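PDB 4ZL9: Thiol:disulfide interchange protein DsbA from Pseudomonas aeruginosa, which probably introduces disulfide bonds into other periplasmic proteins by passing on its own redox-active disulfide. Local coordinates for residues His74-Leu79 / Ala133-Met138. The protein carries 1 engineered substitution. Residues are numbered along the deposited sequence; the frame is centred on the assembly and turned at random.
Sequences HGQMFL and AIKGQM
Met-138 starts with CG anti to its carbonyl carbon and bends at chi2 and again at chi3 (-72°), which folds it across the gap to Gln-76, whose chain runs out nearly straight, with CG anti to the backbone N (chi1 -168°). The two side chains meet at about a right angle: Met-138 SD sits 3.6 Å from both CA and CB of Gln-76, and its methyl CE lies 3.7 Å from Gln-76 OE1. Leu-79 CD1 also packs 3.7 Å from Met-138 SD, coming from another direction, so the sulfur touches residues about one helical turn apart. Ile-134 uses both branches. Its CG2 meets the aliphatic part of Gln-76 at CG (3.7 Å), while CD1 reaches the backbone of Leu-79, 3.5 Å from Leu-79 O. The contact lies in the helical domain that the DsbA subfamily inserts into its thioredoxin fold; the chain between the segments holds helices and no strand, and helix 132-148 leads back to the thioredoxin sheet through strand 155-158. The axes of 74-79 and 133-138 run at 117° to each other and approach to 10.0 Å, and Gly-75 brings bare backbone up to the sulfur. No direct hydrogen bond joins the segments; at the margin two waters do so. One donates to Gln-76 OE1 and accepts from Lys-135 NZ (2.9 Å), the other accepts from Gln-76 NE2 and, weakly, from the same ammonium. Gln-76 NE2 also bonds to Tyr-129 O, which helps fix the amide's rotation, while Met-138 extends the apolar packing to Leu-66.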
loop_
_atom_site.group_PDB
_atom_site.type_symbol
_atom_site.label_atom_id
_atom_site.label_comp_id
_atom_site.label_asym_id
_atom_site.label_seq_id
_atom_site.Cartn_x
_atom_site.Cartn_y
_atom_site.Cartn_z
ATOM N N HIS A 74 -3.852 8.409 8.886
ATOM C CA HIS A 74 -4.576 7.546 7.968
ATOM C C HIS A 74 -3.862 6.229 7.771
ATOM O O HIS A 74 -4.513 5.208 7.548
ATOM C CB HIS A 74 -4.774 8.259 6.640
ATOM C CG HIS A 74 -5.898 9.241 6.656
ATOM N ND1 HIS A 74 -6.103 10.158 5.648
ATOM C CD2 HIS A 74 -6.847 9.486 7.587
ATOM C CE1 HIS A 74 -7.165 10.892 5.933
ATOM N NE2 HIS A 74 -7.638 10.502 7.104
ATOM N N GLY A 75 -2.529 6.240 7.866
ATOM C CA GLY A 75 -1.764 5.005 7.790
ATOM C C GLY A 75 -1.993 4.108 9.004
ATOM O O GLY A 75 -2.029 2.880 8.885
ATOM N N GLN A 76 -2.135 4.725 10.169
ATOM C CA GLN A 76 -2.415 4.006 11.402
ATOM C C GLN A 76 -3.818 3.370 11.325
ATOM O O GLN A 76 -4.015 2.227 11.781
ATOM C CB GLN A 76 -2.225 4.905 12.623
ATOM C CG GLN A 76 -2.220 4.161 13.929
ATOM C CD GLN A 76 -1.691 5.008 15.062
ATOM O OE1 GLN A 76 -0.905 5.947 14.840
ATOM N NE2 GLN A 76 -2.124 4.705 16.276
ATOM N N MET A 77 -4.766 4.078 10.721
ATOM C CA MET A 77 -6.095 3.506 10.453
ATOM C C MET A 77 -5.974 2.274 9.524
ATOM O O MET A 77 -6.519 1.198 9.821
ATOM C CB MET A 77 -7.040 4.538 9.835
ATOM C CG MET A 77 -8.332 3.948 9.279
ATOM S SD MET A 77 -9.548 5.164 8.766
ATOM C CE MET A 77 -8.663 5.862 7.393
ATOM N N PHE A 78 -5.257 2.418 8.413
ATOM C CA PHE A 78 -5.005 1.285 7.538
ATOM C C PHE A 78 -4.459 0.095 8.329
ATOM O O PHE A 78 -5.007 -1.016 8.285
ATOM C CB PHE A 78 -4.003 1.647 6.445
ATOM C CG PHE A 78 -3.599 0.479 5.593
ATOM C CD1 PHE A 78 -4.407 0.046 4.560
ATOM C CD2 PHE A 78 -2.430 -0.208 5.850
ATOM C CE1 PHE A 78 -4.040 -1.041 3.778
ATOM C CE2 PHE A 78 -2.064 -1.305 5.064
ATOM C CZ PHE A 78 -2.880 -1.699 4.022
ATOM N N LEU A 79 -3.373 0.314 9.060
ATOM C CA LEU A 79 -2.754 -0.796 9.764
ATOM C C LEU A 79 -3.661 -1.426 10.823
ATOM O O LEU A 79 -3.582 -2.648 11.064
ATOM C CB LEU A 79 -1.422 -0.377 10.376
ATOM C CG LEU A 79 -0.319 -0.099 9.332
ATOM C CD1 LEU A 79 0.901 0.496 9.991
ATOM C CD2 LEU A 79 0.080 -1.335 8.555
ATOM N N ALA A 133 1.083 -3.171 19.539
ATOM C CA ALA A 133 1.371 -3.925 18.342
ATOM C C ALA A 133 1.303 -2.985 17.140
ATOM O O ALA A 133 2.132 -3.074 16.236
ATOM C CB ALA A 133 0.420 -5.107 18.203
ATOM N N ILE A 134 0.355 -2.048 17.151
ATOM C CA ILE A 134 0.226 -1.085 16.046
ATOM C C ILE A 134 1.416 -0.109 16.016
ATOM O O ILE A 134 1.892 0.264 14.937
ATOM C CB ILE A 134 -1.159 -0.404 16.101
ATOM C CG1 ILE A 134 -2.240 -1.375 15.642
ATOM C CG2 ILE A 134 -1.204 0.824 15.255
ATOM C CD1 ILE A 134 -2.127 -1.794 14.157
ATOM N N LYS A 135 1.943 0.261 17.187
ATOM C CA LYS A 135 3.127 1.102 17.239
ATOM C C LYS A 135 4.277 0.446 16.480
ATOM O O LYS A 135 5.010 1.108 15.754
ATOM C CB LYS A 135 3.546 1.383 18.686
ATOM C CG LYS A 135 2.636 2.351 19.427
ATOM C CD LYS A 135 2.931 3.799 19.025
ATOM C CE LYS A 135 2.035 4.815 19.746
ATOM N NZ LYS A 135 0.627 4.823 19.231
ATOM N N GLY A 136 4.425 -0.867 16.633
ATOM C CA GLY A 136 5.508 -1.572 15.976
ATOM C C GLY A 136 5.296 -1.669 14.476
ATOM O O GLY A 136 6.247 -1.536 13.703
ATOM N N GLN A 137 4.050 -1.873 14.061
ATOM C CA GLN A 137 3.743 -1.964 12.639
ATOM C C GLN A 137 3.958 -0.619 11.973
ATOM O O GLN A 137 4.375 -0.557 10.813
ATOM C CB GLN A 137 2.311 -2.433 12.392
ATOM C CG GLN A 137 2.028 -3.848 12.875
ATOM C CD GLN A 137 2.739 -4.904 12.062
ATOM O OE1 GLN A 137 2.990 -4.749 10.864
ATOM N NE2 GLN A 137 3.039 -5.999 12.703
ATOM N N MET A 138 3.658 0.445 12.709
ATOM C CA MET A 138 3.880 1.804 12.224
ATOM C C MET A 138 5.368 2.017 11.968
ATOM O O MET A 138 5.750 2.477 10.900
ATOM C CB MET A 138 3.311 2.841 13.220
ATOM C CG MET A 138 1.788 2.929 13.193
ATOM S SD MET A 138 1.115 3.780 11.743
ATOM C CE MET A 138 1.596 5.487 12.135
HETATM O O HOH W 1 1.042 6.290 16.756
HETATM O O HOH W 2 -1.742 6.313 18.831
#